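Local coordinates for uncharacterized protein (Bordetella bronchiseptica, PDB 4XG0) that probably phosphorylates acid sugars in catabolic pathways, as a kinase built from a sugar-binding N-terminal domain and a nucleotide-binding C-terminal domain, at residues A[176-181]-A[185-190]; A[111-116]-A[145-150]; A[291-296]-A[325-330]. One frame throughout, in Å; residues are numbered along the deposited sequence. Where two conformers were deposited one is given.

Interaction 1: residues A[176-181]-A[185-190]; sequences ESHIPT and CAQLAA
Pro180 and Cys185 join the backbones of these two segments at a helix-to-strand connection: the short helix 179-183 runs into strand 186-188, which is an edge strand of the eight-stranded parallel sheet of the sugar-binding domain. The chain turns so tightly that Pro180 CA and Cys185 CA stand only 4.8 Å apart. Cys185 N donates to Pro180 O, five residues earlier, over 3.0 Å, with an N-H...O angle of 157°. Beyond this bond the strand is held by backbone pairing of Ala186 and Leu188 with Val211 of the next strand.

The side chains extend the junction around the proline ring. In the conformer given, one of two, Gln187 holds CG between its backbone N and carbonyl carbon (chi1 68°) and crosses Pro180 at about a right angle. Its CB packs 3.6 Å from Pro180 CG, so the aliphatic base of the glutamine rests on the ring; the amide beyond lies near the His178 imidazole, but which way round it is turned remains uncertain. Cys185 contributes its sulfur, SG sitting 3.9 Å from Pro180 CA. His178, at the N-cap position, receives Pro180 CD over the centre of one ring face, 3.7 Å above the plane. Its backbone N is tied to Glu176 OE2 at 2.9 Å. Rotation of the imidazole is fixed from its edge, where ND1 and Thr181 OG1 share an in-plane hydrogen bond of 2.8 Å.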
loop_
_atom_site.group_PDB
_atom_site.type_symbol
_atom_site.label_atom_id
_atom_site.label_comp_id
_atom_site.label_asym_id
_atom_site.label_seq_id
_atom_site.Cartn_x
_atom_site.Cartn_y
_atom_site.Cartn_z
ATOM N N GLU A 176 -30.223 9.554 3.546
ATOM C CA GLU A 176 -29.877 8.861 4.770
ATOM C C GLU A 176 -28.357 8.839 4.903
ATOM O O GLU A 176 -27.665 8.308 4.021
ATOM C CB GLU A 176 -30.421 7.439 4.733
ATOM C CG GLU A 176 -30.014 6.611 5.920
ATOM C CD GLU A 176 -30.397 7.272 7.196
ATOM O OE1 GLU A 176 -31.609 7.586 7.353
ATOM O OE2 GLU A 176 -29.508 7.510 8.014
ATOM N N SER A 177 -27.860 9.424 5.993
ATOM C CA SER A 177 -26.427 9.675 6.215
ATOM C C SER A 177 -25.800 8.533 7.008
ATOM O O SER A 177 -24.605 8.357 7.002
ATOM C CB SER A 177 -26.259 10.942 7.072
ATOM O OG SER A 177 -26.868 12.089 6.497
ATOM N N HIS A 178 -26.638 7.786 7.738
ATOM C CA HIS A 178 -26.137 6.750 8.626
ATOM C C HIS A 178 -26.016 5.479 7.820
ATOM O O HIS A 178 -27.033 4.832 7.495
ATOM C CB HIS A 178 -27.102 6.567 9.827
ATOM C CG HIS A 178 -26.544 5.676 10.895
ATOM N ND1 HIS A 178 -27.124 4.483 11.244
ATOM C CD2 HIS A 178 -25.411 5.780 11.628
ATOM C CE1 HIS A 178 -26.400 3.905 12.193
ATOM N NE2 HIS A 178 -25.350 4.672 12.437
ATOM N N ILE A 179 -24.781 5.138 7.427
ATOM C CA ILE A 179 -24.612 4.137 6.385
ATOM C C ILE A 179 -25.153 2.779 6.847
ATOM O O ILE A 179 -25.775 2.067 6.064
ATOM C CB ILE A 179 -23.149 4.057 5.882
ATOM C CG1 ILE A 179 -22.680 5.458 5.481
ATOM C CG2 ILE A 179 -23.082 3.086 4.724
ATOM C CD1 ILE A 179 -21.181 5.584 5.227
ATOM N N PRO A 180 -24.983 2.440 8.139
ATOM C CA PRO A 180 -25.519 1.159 8.634
ATOM C C PRO A 180 -27.046 1.049 8.491
ATOM O O PRO A 180 -27.573 -0.028 8.238
ATOM C CB PRO A 180 -25.066 1.131 10.094
ATOM C CG PRO A 180 -23.861 2.037 10.138
ATOM C CD PRO A 180 -24.135 3.111 9.139
ATOM N N THR A 181 -27.749 2.162 8.649
ATOM C CA THR A 181 -29.182 2.197 8.413
ATOM C C THR A 181 -29.473 2.067 6.908
ATOM O O THR A 181 -30.313 1.271 6.491
ATOM C CB THR A 181 -29.760 3.488 8.969
ATOM O OG1 THR A 181 -29.581 3.499 10.381
ATOM C CG2 THR A 181 -31.250 3.601 8.666
ATOM N N CYS A 185 -26.865 -2.893 8.058
ATOM C CA CYS A 185 -25.694 -3.673 8.444
ATOM C C CYS A 185 -25.042 -3.219 9.748
ATOM O O CYS A 185 -25.510 -2.285 10.419
ATOM C CB CYS A 185 -24.665 -3.651 7.321
ATOM S SG CYS A 185 -23.831 -2.063 7.135
ATOM N N ALA A 186 -23.962 -3.911 10.100
ATOM C CA ALA A 186 -23.224 -3.656 11.326
ATOM C C ALA A 186 -22.246 -2.505 11.138
ATOM O O ALA A 186 -22.022 -2.053 10.027
ATOM C CB ALA A 186 -22.468 -4.907 11.731
ATOM N N GLN A 187 -21.660 -2.043 12.237
ATOM C CA GLN A 187 -20.750 -0.903 12.191
ATOM C C GLN A 187 -19.668 -1.050 13.268
ATOM O O GLN A 187 -19.950 -1.472 14.394
ATOM C CB GLN A 187 -21.535 0.408 12.365
ATOM C CG GLN A 187 -22.149 0.596 13.766
ATOM C CD GLN A 187 -23.312 1.585 13.799
ATOM O OE1 GLN A 187 -23.116 2.794 13.875
ATOM N NE2 GLN A 187 -24.532 1.063 13.770
ATOM N N LEU A 188 -18.434 -0.705 12.907
ATOM C CA LEU A 188 -17.280 -0.849 13.768
ATOM C C LEU A 188 -16.483 0.438 13.725
ATOM O O LEU A 188 -16.576 1.194 12.759
ATOM C CB LEU A 188 -16.329 -1.905 13.201
ATOM C CG LEU A 188 -16.785 -3.339 13.085
ATOM C CD1 LEU A 188 -15.703 -4.140 12.407
ATOM C CD2 LEU A 188 -17.095 -3.883 14.475
ATOM N N ALA A 189 -15.656 0.660 14.741
ATOM C CA ALA A 189 -14.618 1.683 14.654
ATOM C C ALA A 189 -13.317 1.151 15.244
ATOM O O ALA A 189 -13.342 0.518 16.297
ATOM C CB ALA A 189 -15.061 2.930 15.387
ATOM N N ALA A 190 -12.176 1.384 14.589
ATOM C CA ALA A 190 -10.903 0.989 15.207
ATOM C C ALA A 190 -10.762 1.619 16.592
ATOM O O ALA A 190 -11.134 2.769 16.813
ATOM C CB ALA A 190 -9.722 1.376 14.343
#

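Interaction 2: residues A[111-116]-A[145-150]; sequences VDSTLR and TGRTVR
Ser113 and Arg147 meet beside a bound citrate, which may mark a pocket of the sugar-binding domain. The citrate probably came from the crystallisation liquor, but it is hydrogen-bonded to both Ser113 OG and Asp112 OD1. Arg147 reaches across from its strand: CG, set beside the backbone N by chi1, lies 3.7 Å from Ser113 CB, and the bend at chi2 (91°) then swings CD and NE over to Ser113 OG. That bond is weak, 3.0 Å from NE to OG with an N-H angle of 134°, although the oxygen lies at the guanidinium edge, in its plane. Thr114 adds a methyl group, CG2, at 3.9 Å from Arg147 NE.

The serine is presented by a type I beta turn, Asp112 to Leu115, that follows strand 106-110, whereas Arg147 follows Gly146 in a G1 beta bulge opposite Phe142, where strand 147-150 begins. A water joins the two parts, donating to Thr114 OG1 and accepting from Arg147 NH1, with 2.9 Å between its oxygen and that nitrogen. Within the turn, Asp112 OD2 accepts from three donors: Arg116 N, Arg116 NE at 2.8 Å, and Thr114 OG1 at 2.6 Å. Arg116 approaches side-on, its NH2 taking Asp112 OD1 at 3.0 Å while NH1 forms a further salt bridge with Asp169.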
loop_
_atom_site.group_PDB
_atom_site.type_symbol
_atom_site.label_atom_id
_atom_site.label_comp_id
_atom_site.label_asym_id
_atom_site.label_seq_id
_atom_site.Cartn_x
_atom_site.Cartn_y
_atom_site.Cartn_z
ATOM N N VAL A 111 -17.131 4.164 -5.058
ATOM C CA VAL A 111 -18.374 4.901 -4.938
ATOM C C VAL A 111 -18.128 6.383 -4.617
ATOM O O VAL A 111 -16.991 6.801 -4.390
ATOM C CB VAL A 111 -19.281 4.261 -3.848
ATOM C CG1 VAL A 111 -19.664 2.837 -4.246
ATOM C CG2 VAL A 111 -18.563 4.247 -2.535
ATOM N N ASP A 112 -19.197 7.183 -4.693
ATOM C CA ASP A 112 -19.180 8.570 -4.243
ATOM C C ASP A 112 -18.882 8.581 -2.746
ATOM O O ASP A 112 -19.484 7.804 -1.968
ATOM C CB ASP A 112 -20.571 9.197 -4.519
ATOM C CG ASP A 112 -20.661 10.706 -4.193
ATOM O OD1 ASP A 112 -19.730 11.494 -4.508
ATOM O OD2 ASP A 112 -21.751 11.111 -3.669
ATOM N N SER A 113 -17.998 9.482 -2.347
ATOM C CA SER A 113 -17.759 9.730 -0.925
ATOM C C SER A 113 -19.016 10.182 -0.236
ATOM O O SER A 113 -19.153 9.953 0.962
ATOM C CB SER A 113 -16.670 10.776 -0.679
ATOM O OG SER A 113 -17.010 12.025 -1.223
ATOM N N THR A 114 -19.896 10.867 -0.973
ATOM C CA THR A 114 -21.128 11.355 -0.374
ATOM C C THR A 114 -22.361 10.504 -0.665
ATOM O O THR A 114 -23.493 10.990 -0.533
ATOM C CB THR A 114 -21.378 12.850 -0.701
ATOM O OG1 THR A 114 -21.186 13.104 -2.098
ATOM C CG2 THR A 114 -20.453 13.739 0.131
ATOM N N LEU A 115 -22.153 9.229 -1.000
ATOM C CA LEU A 115 -23.231 8.221 -1.032
ATOM C C LEU A 115 -24.257 8.330 -2.160
ATOM O O LEU A 115 -25.242 7.613 -2.114
ATOM C CB LEU A 115 -24.033 8.233 0.282
ATOM C CG LEU A 115 -23.214 8.321 1.557
ATOM C CD1 LEU A 115 -24.130 8.279 2.781
ATOM C CD2 LEU A 115 -22.169 7.202 1.647
ATOM N N ARG A 116 -24.051 9.217 -3.135
ATOM C CA ARG A 116 -25.026 9.384 -4.196
ATOM C C ARG A 116 -24.989 8.147 -5.065
ATOM O O ARG A 116 -23.909 7.660 -5.432
ATOM C CB ARG A 116 -24.772 10.638 -5.028
ATOM C CG ARG A 116 -24.990 11.932 -4.269
ATOM C CD ARG A 116 -24.444 13.132 -5.020
ATOM N NE ARG A 116 -22.988 13.094 -5.133
ATOM C CZ ARG A 116 -22.255 13.940 -5.861
ATOM N NH1 ARG A 116 -22.842 14.902 -6.567
ATOM N NH2 ARG A 116 -20.928 13.826 -5.892
ATOM N N THR A 145 -10.439 15.464 1.374
ATOM C CA THR A 145 -11.524 16.325 0.899
ATOM C C THR A 145 -12.664 16.553 1.887
ATOM O O THR A 145 -13.684 17.104 1.527
ATOM C CB THR A 145 -12.105 15.843 -0.427
ATOM O OG1 THR A 145 -12.721 14.577 -0.266
ATOM C CG2 THR A 145 -10.974 15.651 -1.459
ATOM N N GLY A 146 -12.471 16.147 3.130
ATOM C CA GLY A 146 -13.403 16.494 4.191
ATOM C C GLY A 146 -14.496 15.485 4.443
ATOM O O GLY A 146 -15.409 15.747 5.227
ATOM N N ARG A 147 -14.413 14.312 3.838
ATOM C CA ARG A 147 -15.439 13.310 4.119
ATOM C C ARG A 147 -14.905 12.308 5.121
ATOM O O ARG A 147 -13.799 11.800 4.975
ATOM C CB ARG A 147 -15.877 12.618 2.850
ATOM C CG ARG A 147 -16.713 13.470 1.917
ATOM C CD ARG A 147 -15.849 14.194 0.912
ATOM N NE ARG A 147 -16.669 14.819 -0.114
ATOM C CZ ARG A 147 -16.951 16.122 -0.185
ATOM N NH1 ARG A 147 -17.751 16.562 -1.146
ATOM N NH2 ARG A 147 -16.437 16.994 0.681
ATOM N N THR A 148 -15.678 12.050 6.157
ATOM C CA THR A 148 -15.280 11.126 7.199
ATOM C C THR A 148 -16.494 10.267 7.520
ATOM O O THR A 148 -17.601 10.612 7.140
ATOM C CB THR A 148 -14.780 11.848 8.443
ATOM O OG1 THR A 148 -15.799 12.734 8.975
ATOM C CG2 THR A 148 -13.533 12.659 8.108
ATOM N N VAL A 149 -16.251 9.138 8.179
ATOM C CA VAL A 149 -17.316 8.258 8.641
ATOM C C VAL A 149 -17.213 8.202 10.160
ATOM O O VAL A 149 -16.177 7.770 10.731
ATOM C CB VAL A 149 -17.224 6.849 8.015
ATOM C CG1 VAL A 149 -18.242 5.916 8.655
ATOM C CG2 VAL A 149 -17.442 6.927 6.486
ATOM N N ARG A 150 -18.274 8.681 10.807
ATOM C CA ARG A 150 -18.332 8.867 12.260
ATOM C C ARG A 150 -19.520 8.128 12.866
ATOM O O ARG A 150 -20.663 8.499 12.622
ATOM C CB ARG A 150 -18.467 10.349 12.587
ATOM C CG ARG A 150 -17.342 11.179 12.003
ATOM C CD ARG A 150 -17.356 12.595 12.567
ATOM N NE ARG A 150 -16.558 13.474 11.724
ATOM C CZ ARG A 150 -16.253 14.739 12.011
ATOM N NH1 ARG A 150 -15.503 15.428 11.155
ATOM N NH2 ARG A 150 -16.701 15.318 13.124
HETATM O O HOH W 1 -18.750 14.538 -2.923
#

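Interaction 3: residues A[291-296]-A[325-330]; sequences QLADDR and GRLAGL
Leu292 packs against Leu327 where the end of helix 289-292 approaches the loop between strand 317-321 and helix 334-349 in the nucleotide-binding domain. Starting at Leu292 CB, directed toward the loop, the first neighbour is Leu327 CD2, 4.0 Å away. One bond further, CG lies anti to the backbone N (chi1 179°) and meets the same methyl at 3.9 Å. At the tip, CD2 of Leu292 comes to 3.8 Å from Leu327 CD2, so CB, CG and CD2 all close on that one methyl, and the two side chains cross at about a right angle. Its other methyl, Leu327 CD1, diverges to Ala293 CB, 4.1 Å away; the fork of the leucine thus bears on two consecutive residues. Val335 of helix 334-349 touches both leucines, and Leu339, Pro287 and Pro323 close further round Leu292.

Each backbone is shaped on its own side. A type II beta turn from Leu327 to Leu330 folds the loop, with Leu330 N bonded to Leu327 O at 3.1 Å. In the other segment, Asp294 caps helix 295-304 through its bond from Arg296 N. Polar ties to helix 334-349 run from Leu292 O to Arg338 and from Leu327 N to Ser334. The contact of Leu327 with Leu292 and Ala293 is apolar; burial of the two leucines probably supplies its stability, and the surrounding polar bonds probably help set the orientation.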
loop_
_atom_site.group_PDB
_atom_site.type_symbol
_atom_site.label_atom_id
_atom_site.label_comp_id
_atom_site.label_asym_id
_atom_site.label_seq_id
_atom_site.Cartn_x
_atom_site.Cartn_y
_atom_site.Cartn_z
ATOM N N GLN A 291 34.114 -5.886 16.244
ATOM C CA GLN A 291 33.168 -6.899 15.746
ATOM C C GLN A 291 32.922 -6.791 14.247
ATOM O O GLN A 291 32.842 -7.811 13.540
ATOM C CB GLN A 291 31.841 -6.812 16.513
ATOM C CG GLN A 291 31.957 -7.211 17.995
ATOM C CD GLN A 291 30.707 -6.874 18.805
ATOM O OE1 GLN A 291 29.969 -5.934 18.492
ATOM N NE2 GLN A 291 30.457 -7.659 19.841
ATOM N N LEU A 292 32.783 -5.565 13.750
ATOM C CA LEU A 292 32.561 -5.343 12.338
ATOM C C LEU A 292 33.679 -5.987 11.473
ATOM O O LEU A 292 33.389 -6.491 10.380
ATOM C CB LEU A 292 32.426 -3.854 12.064
ATOM C CG LEU A 292 32.211 -3.478 10.611
ATOM C CD1 LEU A 292 31.061 -4.247 9.982
ATOM C CD2 LEU A 292 31.972 -1.974 10.574
ATOM N N ALA A 293 34.930 -5.979 11.959
ATOM C CA ALA A 293 36.041 -6.585 11.217
ATOM C C ALA A 293 36.179 -8.093 11.447
ATOM O O ALA A 293 37.081 -8.718 10.895
ATOM C CB ALA A 293 37.367 -5.878 11.569
ATOM N N ASP A 294 35.288 -8.670 12.251
ATOM C CA ASP A 294 35.367 -10.072 12.656
ATOM C C ASP A 294 34.267 -10.869 11.965
ATOM O O ASP A 294 33.078 -10.711 12.264
ATOM C CB ASP A 294 35.200 -10.165 14.171
ATOM C CG ASP A 294 35.526 -11.548 14.712
ATOM O OD1 ASP A 294 35.498 -12.527 13.934
ATOM O OD2 ASP A 294 35.802 -11.649 15.926
ATOM N N ASP A 295 34.641 -11.692 10.995
ATOM C CA ASP A 295 33.610 -12.265 10.146
ATOM C C ASP A 295 32.770 -13.254 10.950
ATOM O O ASP A 295 31.617 -13.535 10.595
ATOM C CB ASP A 295 34.187 -12.924 8.893
ATOM C CG ASP A 295 33.165 -13.011 7.765
ATOM O OD1 ASP A 295 32.623 -11.952 7.357
ATOM O OD2 ASP A 295 32.928 -14.140 7.283
ATOM N N ARG A 296 33.349 -13.765 12.028
ATOM C CA ARG A 296 32.625 -14.668 12.931
ATOM C C ARG A 296 31.409 -14.006 13.557
ATOM O O ARG A 296 30.363 -14.634 13.732
ATOM C CB ARG A 296 33.560 -15.193 14.011
ATOM C CG ARG A 296 34.589 -16.175 13.437
ATOM C CD ARG A 296 35.672 -16.510 14.422
ATOM N NE ARG A 296 36.346 -15.300 14.879
ATOM C CZ ARG A 296 37.427 -15.285 15.650
ATOM N NH1 ARG A 296 37.982 -16.423 16.046
ATOM N NH2 ARG A 296 37.958 -14.124 16.009
ATOM N N GLY A 325 34.210 5.589 13.348
ATOM C CA GLY A 325 35.633 5.335 13.222
ATOM C C GLY A 325 36.041 4.488 12.027
ATOM O O GLY A 325 35.385 4.466 10.978
ATOM N N ARG A 326 37.163 3.808 12.181
ATOM C CA ARG A 326 37.659 2.938 11.126
ATOM C C ARG A 326 38.044 1.604 11.730
ATOM O O ARG A 326 38.391 1.527 12.907
ATOM C CB ARG A 326 38.878 3.570 10.450
ATOM C CG ARG A 326 40.032 3.825 11.403
ATOM C CD ARG A 326 41.319 4.061 10.643
ATOM N NE ARG A 326 41.343 5.384 10.029
ATOM C CZ ARG A 326 42.122 5.718 9.005
ATOM N NH1 ARG A 326 42.080 6.950 8.520
ATOM N NH2 ARG A 326 42.942 4.825 8.462
ATOM N N LEU A 327 37.980 0.547 10.921
ATOM C CA LEU A 327 38.434 -0.756 11.365
ATOM C C LEU A 327 39.936 -0.726 11.626
ATOM O O LEU A 327 40.694 -0.080 10.895
ATOM C CB LEU A 327 38.134 -1.796 10.285
ATOM C CG LEU A 327 36.688 -1.806 9.806
ATOM C CD1 LEU A 327 36.504 -2.938 8.831
ATOM C CD2 LEU A 327 35.752 -1.941 10.975
ATOM N N ALA A 328 40.360 -1.440 12.658
ATOM C CA ALA A 328 41.765 -1.477 13.055
ATOM C C ALA A 328 42.639 -1.971 11.914
ATOM O O ALA A 328 42.326 -2.988 11.287
ATOM C CB ALA A 328 41.936 -2.358 14.275
ATOM N N GLY A 329 43.714 -1.240 11.632
ATOM C CA GLY A 329 44.628 -1.603 10.565
ATOM C C GLY A 329 44.220 -1.286 9.137
ATOM O O GLY A 329 44.977 -1.572 8.199
ATOM N N LEU A 330 43.031 -0.721 8.950
ATOM C CA LEU A 330 42.520 -0.483 7.604
ATOM C C LEU A 330 42.242 1.003 7.287
ATOM O O LEU A 330 42.501 1.886 8.120
ATOM C CB LEU A 330 41.259 -1.349 7.366
ATOM C CG LEU A 330 41.587 -2.854 7.385
ATOM C CD1 LEU A 330 40.319 -3.663 7.474
ATOM C CD2 LEU A 330 42.453 -3.304 6.179
#

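Interactions 1 and 2 share the sugar-binding N-terminal domain, with centres 13 Å apart. They touch through Leu115, whose methyls pack on Ile179 and the backbone of 176-181, and through Val149 against Ile179. Along the chain the three contacts come in series: interaction 2 closes first, then interaction 1, then interaction 3. Interaction 3 lies on the other side of the chain's centre, in the nucleotide-binding C-terminal domain, its centre about 60 Å from that of interaction 1. The neighbouring pair sets the citrate-bearing turn and strand 147-150 against the start of helix 179-183, which leads to the sheet's edge strand, while the remote one packs the end of helix 289-292 on a loop, consistent with two separately built halves of a kinase.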